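Local coordinates for putative peptide binding protein (Ruminococcus gnavus, PDB 3NOH), which is of unknown function but probably binds a peptide or another small ligand, at residues L34-E37 against D38-E41; G108-E111 against A112-S115. One frame throughout, in Å; residues are numbered along the deposited sequence.

Interaction 1 of 2, residues L34-E37 against D38-E41; sequences LSDE and DIRE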
# COMPACT_ATOMS: atom_id res chain seq x y z
N LEU A 34 -2.55 11.58 4.45
CA LEU A 34 -3.33 10.36 4.64
C LEU A 34 -3.97 10.36 6.03
O LEU A 34 -4.39 9.32 6.50
CB LEU A 34 -2.45 9.13 4.44
CG LEU A 34 -2.00 8.79 3.01
CD1 LEU A 34 -1.01 7.63 3.04
CD2 LEU A 34 -3.20 8.54 2.05
N SER A 35 -4.09 11.52 6.68
CA SER A 35 -4.56 11.58 8.06
C SER A 35 -6.07 11.56 8.22
O SER A 35 -6.55 11.43 9.33
CB SER A 35 -4.04 12.83 8.74
OG SER A 35 -4.65 14.00 8.21
N ASP A 36 -6.81 11.73 7.12
CA ASP A 36 -8.27 11.65 7.14
C ASP A 36 -8.73 10.17 7.10
O ASP A 36 -8.47 9.44 6.17
CB ASP A 36 -8.82 12.48 5.96
CG ASP A 36 -10.33 12.55 5.95
OD1 ASP A 36 -10.95 11.64 5.37
OD2 ASP A 36 -10.87 13.53 6.49
N GLU A 37 -9.42 9.71 8.14
CA GLU A 37 -9.84 8.32 8.20
C GLU A 37 -10.71 7.86 7.01
O GLU A 37 -10.52 6.76 6.51
CB GLU A 37 -10.58 8.06 9.53
CG GLU A 37 -11.08 6.64 9.67
CD GLU A 37 -11.50 6.31 11.10
OE1 GLU A 37 -11.85 7.25 11.84
OE2 GLU A 37 -11.45 5.12 11.47
N ASP A 38 -11.64 8.70 6.56
CA ASP A 38 -12.50 8.40 5.41
C ASP A 38 -11.70 8.16 4.13
O ASP A 38 -12.05 7.25 3.37
CB ASP A 38 -13.48 9.55 5.18
CG ASP A 38 -14.28 9.43 3.86
OD1 ASP A 38 -15.36 8.78 3.87
OD2 ASP A 38 -13.86 10.02 2.82
N ILE A 39 -10.64 8.94 3.88
CA ILE A 39 -9.81 8.72 2.72
C ILE A 39 -9.09 7.39 2.84
O ILE A 39 -9.05 6.60 1.89
CB ILE A 39 -8.74 9.84 2.50
CG1 ILE A 39 -9.43 11.11 2.01
CG2 ILE A 39 -7.70 9.41 1.49
CD1 ILE A 39 -10.05 10.98 0.63
N ARG A 40 -8.56 7.11 4.04
CA ARG A 40 -7.92 5.83 4.24
C ARG A 40 -8.89 4.65 4.07
O ARG A 40 -8.50 3.65 3.49
CB ARG A 40 -7.24 5.73 5.61
CG ARG A 40 -6.07 6.71 5.77
CD ARG A 40 -5.11 6.31 6.94
NE ARG A 40 -5.84 6.14 8.19
CZ ARG A 40 -6.15 7.12 9.05
NH1 ARG A 40 -5.78 8.39 8.82
NH2 ARG A 40 -6.84 6.83 10.15
N GLU A 41 -10.12 4.80 4.55
CA GLU A 41 -11.16 3.77 4.36
C GLU A 41 -11.50 3.64 2.87
O GLU A 41 -11.67 2.53 2.36
CB GLU A 41 -12.41 4.06 5.21
CG GLU A 41 -12.20 3.88 6.74
CD GLU A 41 -11.66 2.47 7.11
OE1 GLU A 41 -12.24 1.46 6.64
OE2 GLU A 41 -10.64 2.38 7.84
O HOH W 1 -7.02 9.33 11.43

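Interaction 2 of 2, residues G108-E111 against A112-S115; sequences GKYE and AFLS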
# COMPACT_ATOMS: atom_id res chain seq x y z
N GLY A 108 8.71 5.25 10.33
CA GLY A 108 7.63 6.07 9.76
C GLY A 108 8.03 6.91 8.55
O GLY A 108 7.24 7.76 8.12
N LYS A 109 9.17 6.60 7.92
CA LYS A 109 9.60 7.34 6.74
C LYS A 109 9.01 6.66 5.49
O LYS A 109 9.71 6.15 4.58
CB LYS A 109 11.12 7.56 6.75
CG LYS A 109 11.51 8.62 7.82
CD LYS A 109 12.92 8.44 8.47
CE LYS A 109 14.11 8.96 7.63
NZ LYS A 109 14.56 10.36 7.95
N TYR A 110 7.68 6.65 5.46
CA TYR A 110 6.95 6.09 4.34
C TYR A 110 5.57 6.72 4.30
O TYR A 110 5.15 7.30 5.29
CB TYR A 110 6.84 4.54 4.41
CG TYR A 110 5.84 4.06 5.45
CD1 TYR A 110 6.16 4.04 6.79
CD2 TYR A 110 4.58 3.64 5.06
CE1 TYR A 110 5.23 3.59 7.75
CE2 TYR A 110 3.63 3.22 5.99
CZ TYR A 110 3.98 3.18 7.33
OH TYR A 110 3.08 2.80 8.28
N GLU A 111 4.87 6.56 3.19
CA GLU A 111 3.49 7.03 3.04
C GLU A 111 2.61 5.80 3.07
O GLU A 111 1.76 5.67 3.97
CB GLU A 111 3.33 7.86 1.75
CG GLU A 111 4.37 9.00 1.74
CD GLU A 111 4.24 9.99 0.62
OE1 GLU A 111 3.62 9.66 -0.39
OE2 GLU A 111 4.83 11.10 0.74
N ALA A 112 2.80 4.90 2.11
CA ALA A 112 2.09 3.59 2.08
C ALA A 112 3.06 2.52 1.61
O ALA A 112 4.08 2.81 1.00
CB ALA A 112 0.81 3.61 1.20
N PHE A 113 2.77 1.26 1.94
CA PHE A 113 3.50 0.16 1.38
C PHE A 113 2.64 -1.05 1.17
O PHE A 113 1.58 -1.21 1.81
CB PHE A 113 4.79 -0.20 2.16
CG PHE A 113 4.58 -0.80 3.53
CD1 PHE A 113 4.38 -2.16 3.67
CD2 PHE A 113 4.59 -0.01 4.66
CE1 PHE A 113 4.23 -2.73 4.91
CE2 PHE A 113 4.44 -0.57 5.91
CZ PHE A 113 4.23 -1.94 6.04
N LEU A 114 3.14 -1.95 0.34
CA LEU A 114 2.59 -3.29 0.16
C LEU A 114 3.63 -4.30 0.55
O LEU A 114 4.79 -4.15 0.18
CB LEU A 114 2.25 -3.51 -1.31
CG LEU A 114 0.98 -2.84 -1.82
CD1 LEU A 114 1.02 -2.75 -3.36
CD2 LEU A 114 -0.26 -3.60 -1.32
N SER A 115 3.25 -5.35 1.25
CA SER A 115 4.22 -6.40 1.54
C SER A 115 3.53 -7.71 1.83
O SER A 115 2.35 -7.78 2.19
CB SER A 115 5.15 -6.04 2.73
OG SER A 115 4.46 -6.14 3.98
O HOH W 2 5.63 5.31 0.82

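Interaction 1 of 2, residues L34-E37 against D38-E41
Asp-36 and Arg-40 carry this contact, the first turn of helix 37-47 with Asp-36 as its N-cap. Asp-36 holds CG anti to its backbone nitrogen (chi1 -175°), which brings OD1 back over the turn; its anti lone pair accepts from Ile-39 N at 3.1 Å, the capping bond. Asp-36 OD1 and Asp-38 OD2 come within 4.2 Å, two like charges at a helix start, where the helix dipole probably eases the repulsion; Asp-38 OD2 accepts from Gln-42 NE2. Behind the cap run the first two helical bonds, Arg-40 N to Asp-36 O and Glu-41 N to Glu-37 O (2.8 Å). The Arg-40 chain bends at chi3 (-54°) and turns back against the incoming loop. Its NH1 gives a nearly straight bond to Leu-34 O, 2.9 Å long, on a lone pair in the carbonyl plane, while Glu-37 CA lies over one guanidinium face, toward the rim. Asp-129 fixes the group further through a salt bridge to NE. With a leucine at Arg-40, Leu-34 O would probably lose its charged donor and Asp-129 its mate, and the loop would be less firmly tied to the helix. At the guanidinium's edge, water 1 donates to Ser-35 O at 3.0 Å and accepts from Arg-40 NH2 at 2.8 Å.

Interaction 2 of 2, residues G108-E111 against A112-S115
Tyr-110 and Phe-113 meet as an edge-to-face (T-shaped) aromatic pair where the loop after helix 98-107 runs into strand 112-116. The edge of Phe-113 is directed at the face of Tyr-110, with ring centroids 5.3 Å apart and planes inclined at 63°. The closest carbons are Tyr-110 CE2 and Phe-113 CD2, at 3.6 Å; Phe-113 CD2 to Tyr-110 CD2 is next, at 3.7 Å. The backbone leaves the extended form at Glu-111 (psi -62°), between extended Tyr-110 and Ala-112, and this turn probably lets residues three apart touch; in each ring residue, chi1 near +70° sets CG between the backbone nitrogen and the carbonyl carbon. Cys-26 of strand 22-27 packs against both rings, while Tyr-65 of strand 61-67 adds to the surroundings of Tyr-110.

The polar link across the junction runs through main-chain atoms and one water. Water 2 accepts from Glu-111 N at 2.8 Å and donates to Ala-112 O at 2.9 Å, spanning the step from loop to strand. Ahead of it, Lys-109 is the centre of an inverse gamma turn, closed by a weak bond from Tyr-110 N to Gly-108 O. The carboxylate of Glu-111 leads away from 112-115, and its OE1 accepts from Asp-63 N of strand 61-67.

The side chains across the junction thus meet through carbon, probably favoured by the weakly positive ring edge of Phe-113 facing the electron-rich face of Tyr-110, while the water links main-chain polar groups at the strand's entry.

In the fold
Interaction 1 comes first along the chain, at the start of helix 37-47, and interaction 2 follows at the entry to strand 112-116; their centres lie about 15 Å apart. One is at the surface, about 13 Å from the centre of the chain, the other buried at about 7 Å. Strand 112-116 is central in the five-stranded mixed sheet, parallel to 61-67 and antiparallel to 22-27, and it is strand 22-27 that leads on to the loop of interaction 1. The two sites also touch directly: Leu-34 CD1 packs 3.5 Å from Glu-111 O. The loop leading into helix 37-47 thus meets the loop leading into the central strand, in a single compact alpha/beta chain.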